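Side-chain contacts in PHOX (Pseudomonas fluorescens, PDB 4A9V), which hydrolyses phosphate monoesters as an alkaline phosphatase of the PhoX beta-propeller family, using a cofactor of iron and calcium: residues A[104-107]-A[108-111]; A[403-406]-A[407-410]. All coordinates share one frame; numbering follows the deposited sequence.

Contact 1. Residues A[104-107]-A[108-111]; sequences PQSA and EDVR
OD2 of Asp-109 is gripped by three donors. The backbone N of Gln-105 donates to OD2 of Asp-109 at 2.9 Å, a fairly straight bond that meets the anti side of the oxygen, 24° out of the carboxylate plane. Water 1 donates to OD2 of Asp-109 at 2.8 Å, and NE2 of His-100 is the third partner. The carboxylate reaches back to Gln-105 because its CG stands anti to the carbonyl carbon, beside its own backbone N (chi1 -81°). Gln-105 and Asp-109 run side by side, and water 1 also donates to OE1 of Gln-105, so it bridges the two side-chain ends. Ser-106 is the N-cap of helix 107-115. Its OG accepts from the backbone N of Asp-109 at 2.9 Å, which pairs an amide of the first helical turn. Water 2 lies 2.6 Å from OG of Ser-106 and donates to OD1 of Asp-109, linking the cap to the carboxylate. The helical bonds then begin, from N of Val-110 to O of Ser-106 and from N of Arg-111 to O of Ala-107. CB of Pro-104 packs 3.8 Å from CG2 of Val-110, and Trp-227 also touches this valine. Within the helix, three residues apart, OE2 of Glu-108 turns its syn lone pair to NH1 of Arg-111, a salt bridge of 3.1 Å, while NH2 of Arg-111 pairs with Glu-61.

Contact 2. Residues A[403-406]-A[407-410]; sequences TNNA and KRGE
CB of Asn-405 starts a side chain that folds over the turn made by its own backbone. CG stands anti to the backbone N (chi1 -177°), and this carries the amide forward over the next residues. CG of Asn-405 lies 3.5 Å from the backbone N of Arg-408. OD1 of Asn-405 accepts from the backbone N of Lys-407 at 2.9 Å. That N-H comes from above the carbonyl plane, 48° out of it, and the bond is bent. A type I beta turn runs from Asn-405 to Arg-408, closed by the bond from N of Arg-408 to O of Asn-405 (3.1 Å). With OD1 bound to N of Lys-407, the same asparagine forms an Asx turn. A type II turn from Lys-407 to Glu-410 follows, with Gly-409 at its third position. At the tip, ND2 of Asn-405 lies 3.9 Å from NE of Arg-408, with the amide and guanidinium planes 77° apart. ND2 donates to Gln-413 and to Asp-384, and NE of Arg-408 forms a salt bridge with this same Asp-384. Replacing Asn-405 with an alanine is likely to leave N of Lys-407 without its side-chain acceptor, and Gln-413 and Asp-384 without the amide donor they share. Water 3 donates to O of Ala-406 at 2.8 Å.

Contacts 1 and 2 do not touch. Their centres are 36 Å apart and their nearest atoms about 26 Å. Both are local contacts along one continuous stretch, in which a side-chain oxygen accepts a backbone N-H two or three residues on, but contact 1 starts a helix and contact 2 shapes a loop between strands 398-402 and 428-434. Residues 104-111 lie at the periphery, their centre 26 Å from that of the chain, away from the metal sites. Residues 403-410 lie nearer the metal cofactor. The side chain of Asn-405 is about 12 Å from a bound calcium ion and from the mu-oxo-diiron group, and about 11 Å from that of Glu-387, a ligand of the cofactor.

Contact 1. Residues A[104-107]-A[108-111]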
ATOM      1  N   PRO A 104     -16.244  -4.937  18.407  1.00 10.58           N
ATOM      2  CA  PRO A 104     -16.549  -3.737  19.173  1.00 11.19           C
ATOM      3  C   PRO A 104     -17.885  -3.864  19.907  1.00 11.58           C
ATOM      4  O   PRO A 104     -18.850  -4.390  19.349  1.00 11.65           O
ATOM      5  CB  PRO A 104     -16.622  -2.651  18.095  1.00 10.82           C
ATOM      6  CG  PRO A 104     -15.705  -3.137  17.017  1.00 11.54           C
ATOM      7  CD  PRO A 104     -15.872  -4.631  17.015  1.00 11.56           C
ATOM      8  N   GLN A 105     -17.933  -3.367  21.141  1.00 11.36           N
ATOM      9  CA  GLN A 105     -19.115  -3.496  21.991  1.00 11.75           C
ATOM     10  C   GLN A 105     -19.804  -2.169  22.257  1.00 12.57           C
ATOM     11  O   GLN A 105     -20.752  -2.111  23.034  1.00 15.73           O
ATOM     12  CB  GLN A 105     -18.733  -4.127  23.325  1.00 14.88           C
ATOM     13  CG  GLN A 105     -18.188  -5.526  23.178  1.00 15.41           C
ATOM     14  CD  GLN A 105     -17.841  -6.173  24.501  1.00 14.84           C
ATOM     15  OE1 GLN A 105     -17.810  -5.525  25.551  1.00 18.63           O
ATOM     16  NE2 GLN A 105     -17.470  -7.435  24.436  1.00 14.92           N
ATOM     17  N   SER A 106     -19.211  -1.083  21.781  1.00 11.69           N
ATOM     18  CA  SER A 106     -19.663   0.244  22.161  1.00 11.61           C
ATOM     19  C   SER A 106     -19.169   1.257  21.147  1.00 10.73           C
ATOM     20  O   SER A 106     -18.234   0.986  20.389  1.00 10.77           O
ATOM     21  CB  SER A 106     -19.109   0.609  23.534  1.00 12.90           C
ATOM     22  OG  SER A 106     -17.702   0.739  23.483  1.00 14.09           O
ATOM     23  N   ALA A 107     -19.704   2.468  21.244  1.00 11.44           N
ATOM     24  CA  ALA A 107     -19.174   3.608  20.511  1.00 12.63           C
ATOM     25  C   ALA A 107     -17.704   3.863  20.828  1.00 11.14           C
ATOM     26  O   ALA A 107     -16.917   4.146  19.927  1.00 11.42           O
ATOM     27  CB  ALA A 107     -19.998   4.852  20.801  1.00 12.90           C
ATOM     28  N   GLU A 108     -17.325   3.725  22.093  1.00 11.83           N
ATOM     29  CA  GLU A 108     -15.931   3.915  22.475  1.00 11.30           C
ATOM     30  C   GLU A 108     -15.023   2.865  21.846  1.00 10.44           C
ATOM     31  O   GLU A 108     -13.938   3.194  21.368  1.00 10.18           O
ATOM     32  CB  GLU A 108     -15.776   3.940  23.997  1.00 14.13           C
ATOM     33  CG  GLU A 108     -15.909   5.337  24.598  1.00 21.67           C
ATOM     34  CD  GLU A 108     -14.787   6.276  24.168  1.00 24.42           C
ATOM     35  OE1 GLU A 108     -13.609   5.947  24.427  1.00 23.92           O
ATOM     36  OE2 GLU A 108     -15.080   7.393  23.668  1.00 22.04           O
ATOM     37  N   ASP A 109     -15.487   1.619  21.753  1.00 10.85           N
ATOM     38  CA  ASP A 109     -14.687   0.594  21.068  1.00  9.85           C
ATOM     39  C   ASP A 109     -14.482   0.953  19.591  1.00  8.92           C
ATOM     40  O   ASP A 109     -13.403   0.739  19.037  1.00  8.90           O
ATOM     41  CB  ASP A 109     -15.339  -0.789  21.155  1.00 10.11           C
ATOM     42  CG  ASP A 109     -15.083  -1.507  22.476  1.00 11.84           C
ATOM     43  OD1 ASP A 109     -14.430  -0.939  23.384  1.00 12.82           O
ATOM     44  OD2 ASP A 109     -15.593  -2.645  22.606  1.00 12.74           O
ATOM     45  N   VAL A 110     -15.525   1.456  18.938  1.00  8.98           N
ATOM     46  CA  VAL A 110     -15.412   1.836  17.525  1.00  9.26           C
ATOM     47  C   VAL A 110     -14.481   3.037  17.333  1.00  8.37           C
ATOM     48  O   VAL A 110     -13.604   3.021  16.468  1.00  8.84           O
ATOM     49  CB  VAL A 110     -16.797   2.131  16.920  1.00 10.20           C
ATOM     50  CG1 VAL A 110     -16.648   2.727  15.528  1.00  9.86           C
ATOM     51  CG2 VAL A 110     -17.627   0.856  16.875  1.00 10.56           C
ATOM     52  N   ARG A 111     -14.591   4.023  18.219  1.00  9.18           N
ATOM     53  CA  ARG A 111     -13.645   5.134  18.225  1.00  8.96           C
ATOM     54  C   ARG A 111     -12.205   4.649  18.391  1.00  8.49           C
ATOM     55  O   ARG A 111     -11.286   5.138  17.733  1.00  8.65           O
ATOM     56  CB  ARG A 111     -13.999   6.095  19.352  1.00  9.97           C
ATOM     57  CG  ARG A 111     -13.109   7.317  19.409  1.00 10.25           C
ATOM     58  CD  ARG A 111     -13.369   8.115  20.666  1.00 12.30           C
ATOM     59  NE  ARG A 111     -12.322   9.104  20.874  1.00 13.20           N
ATOM     60  CZ  ARG A 111     -12.221   9.861  21.959  1.00 14.21           C
ATOM     61  NH1 ARG A 111     -13.088   9.721  22.952  1.00 16.66           N
ATOM     62  NH2 ARG A 111     -11.246  10.753  22.057  1.00 16.08           N
TER
HETATM   63  O   HOH W   1     -16.209  -2.782  25.367  1.00 37.33           O
HETATM   64  O   HOH W   2     -16.607  -0.245  25.675  1.00 32.44           O

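Contact 2. Residues A[403-406]-A[407-410]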
ATOM      1  N   THR A 403      -0.420  -9.827  -7.085  1.00  6.48           N
ATOM      2  CA  THR A 403      -0.016 -10.636  -5.953  1.00  6.08           C
ATOM      3  C   THR A 403      -0.491 -12.092  -6.071  1.00  6.82           C
ATOM      4  O   THR A 403       0.220 -13.012  -5.675  1.00  7.25           O
ATOM      5  CB  THR A 403      -0.414  -9.975  -4.614  1.00  6.78           C
ATOM      6  OG1 THR A 403       0.326 -10.595  -3.560  1.00  7.09           O
ATOM      7  CG2 THR A 403      -1.895 -10.085  -4.314  1.00  7.21           C
ATOM      8  N   ASN A 404      -1.695 -12.275  -6.610  1.00  6.85           N
ATOM      9  CA  ASN A 404      -2.280 -13.584  -6.911  1.00  7.83           C
ATOM     10  C   ASN A 404      -3.693 -13.345  -7.456  1.00  8.00           C
ATOM     11  O   ASN A 404      -4.162 -12.200  -7.502  1.00  8.26           O
ATOM     12  CB  ASN A 404      -2.299 -14.501  -5.676  1.00  7.85           C
ATOM     13  CG  ASN A 404      -2.908 -13.842  -4.455  1.00  8.80           C
ATOM     14  OD1 ASN A 404      -4.069 -13.424  -4.465  1.00  9.16           O
ATOM     15  ND2 ASN A 404      -2.138 -13.795  -3.367  1.00  9.45           N
ATOM     16  N   ASN A 405      -4.341 -14.398  -7.942  1.00  8.02           N
ATOM     17  CA  ASN A 405      -5.741 -14.314  -8.341  1.00  7.47           C
ATOM     18  C   ASN A 405      -6.305 -15.703  -8.544  1.00  8.22           C
ATOM     19  O   ASN A 405      -6.228 -16.278  -9.631  1.00  8.54           O
ATOM     20  CB  ASN A 405      -5.902 -13.498  -9.621  1.00  7.95           C
ATOM     21  CG  ASN A 405      -7.349 -13.328 -10.021  1.00  7.95           C
ATOM     22  OD1 ASN A 405      -8.254 -13.780  -9.320  1.00  8.62           O
ATOM     23  ND2 ASN A 405      -7.581 -12.583 -11.093  1.00  8.88           N
ATOM     24  N   ALA A 406      -6.908 -16.220  -7.489  1.00  9.35           N
ATOM     25  CA  ALA A 406      -7.480 -17.553  -7.510  1.00 11.54           C
ATOM     26  C   ALA A 406      -8.607 -17.678  -8.542  1.00 10.74           C
ATOM     27  O   ALA A 406      -8.972 -18.792  -8.923  1.00 13.08           O
ATOM     28  CB  ALA A 406      -7.989 -17.906  -6.122  1.00 16.49           C
ATOM     29  N   LYS A 407      -9.164 -16.545  -8.973  1.00 10.35           N
ATOM     30  CA  LYS A 407     -10.283 -16.591  -9.907  0.50 10.24           C
ATOM     31  C   LYS A 407      -9.871 -16.403 -11.364  1.00  9.60           C
ATOM     32  O   LYS A 407     -10.708 -16.470 -12.256  1.00 11.75           O
ATOM     33  CB  LYS A 407     -11.339 -15.547  -9.537  0.50 10.34           C
ATOM     34  CG  LYS A 407     -12.010 -15.758  -8.189  0.50 11.00           C
ATOM     35  CD  LYS A 407     -12.896 -14.568  -7.853  0.50 19.23           C
ATOM     36  CE  LYS A 407     -13.921 -14.896  -6.780  0.50 18.17           C
ATOM     37  NZ  LYS A 407     -15.032 -13.904  -6.767  0.50 25.85           N
ATOM     38  N   ARG A 408      -8.580 -16.226 -11.628  1.00  9.54           N
ATOM     39  CA  ARG A 408      -8.133 -16.145 -13.015  1.00  8.70           C
ATOM     40  C   ARG A 408      -8.537 -17.411 -13.772  1.00  9.91           C
ATOM     41  O   ARG A 408      -8.385 -18.523 -13.267  1.00 10.01           O
ATOM     42  CB  ARG A 408      -6.624 -15.929 -13.083  1.00  8.33           C
ATOM     43  CG  ARG A 408      -6.042 -15.842 -14.492  1.00  8.45           C
ATOM     44  CD  ARG A 408      -6.618 -14.712 -15.335  1.00  8.92           C
ATOM     45  NE  ARG A 408      -6.449 -13.408 -14.698  1.00  8.23           N
ATOM     46  CZ  ARG A 408      -6.815 -12.252 -15.241  1.00  8.69           C
ATOM     47  NH1 ARG A 408      -7.462 -12.224 -16.396  1.00  9.63           N
ATOM     48  NH2 ARG A 408      -6.579 -11.118 -14.594  1.00  8.57           N
ATOM     49  N   GLY A 409      -9.113 -17.225 -14.954  1.00  9.95           N
ATOM     50  CA  GLY A 409      -9.642 -18.338 -15.727  1.00 11.01           C
ATOM     51  C   GLY A 409     -11.154 -18.451 -15.685  1.00 11.97           C
ATOM     52  O   GLY A 409     -11.752 -19.089 -16.544  1.00 13.61           O
ATOM     53  N   GLU A 410     -11.776 -17.908 -14.646  1.00 11.13           N
ATOM     54  CA  GLU A 410     -13.228 -17.892 -14.586  0.50 11.93           C
ATOM     55  C   GLU A 410     -13.767 -16.973 -15.678  1.00 12.81           C
ATOM     56  O   GLU A 410     -13.048 -16.124 -16.207  1.00 13.86           O
ATOM     57  CB  GLU A 410     -13.708 -17.462 -13.193  0.50 12.45           C
ATOM     58  CG  GLU A 410     -13.326 -18.465 -12.115  0.50 13.38           C
ATOM     59  CD  GLU A 410     -13.771 -18.059 -10.723  0.50 15.50           C
ATOM     60  OE1 GLU A 410     -14.680 -17.207 -10.596  0.50 20.13           O
ATOM     61  OE2 GLU A 410     -13.331 -18.727  -9.766  0.50 14.67           O
TER
HETATM   62  O   HOH W   3     -11.118 -20.245 -10.105  1.00 27.98           O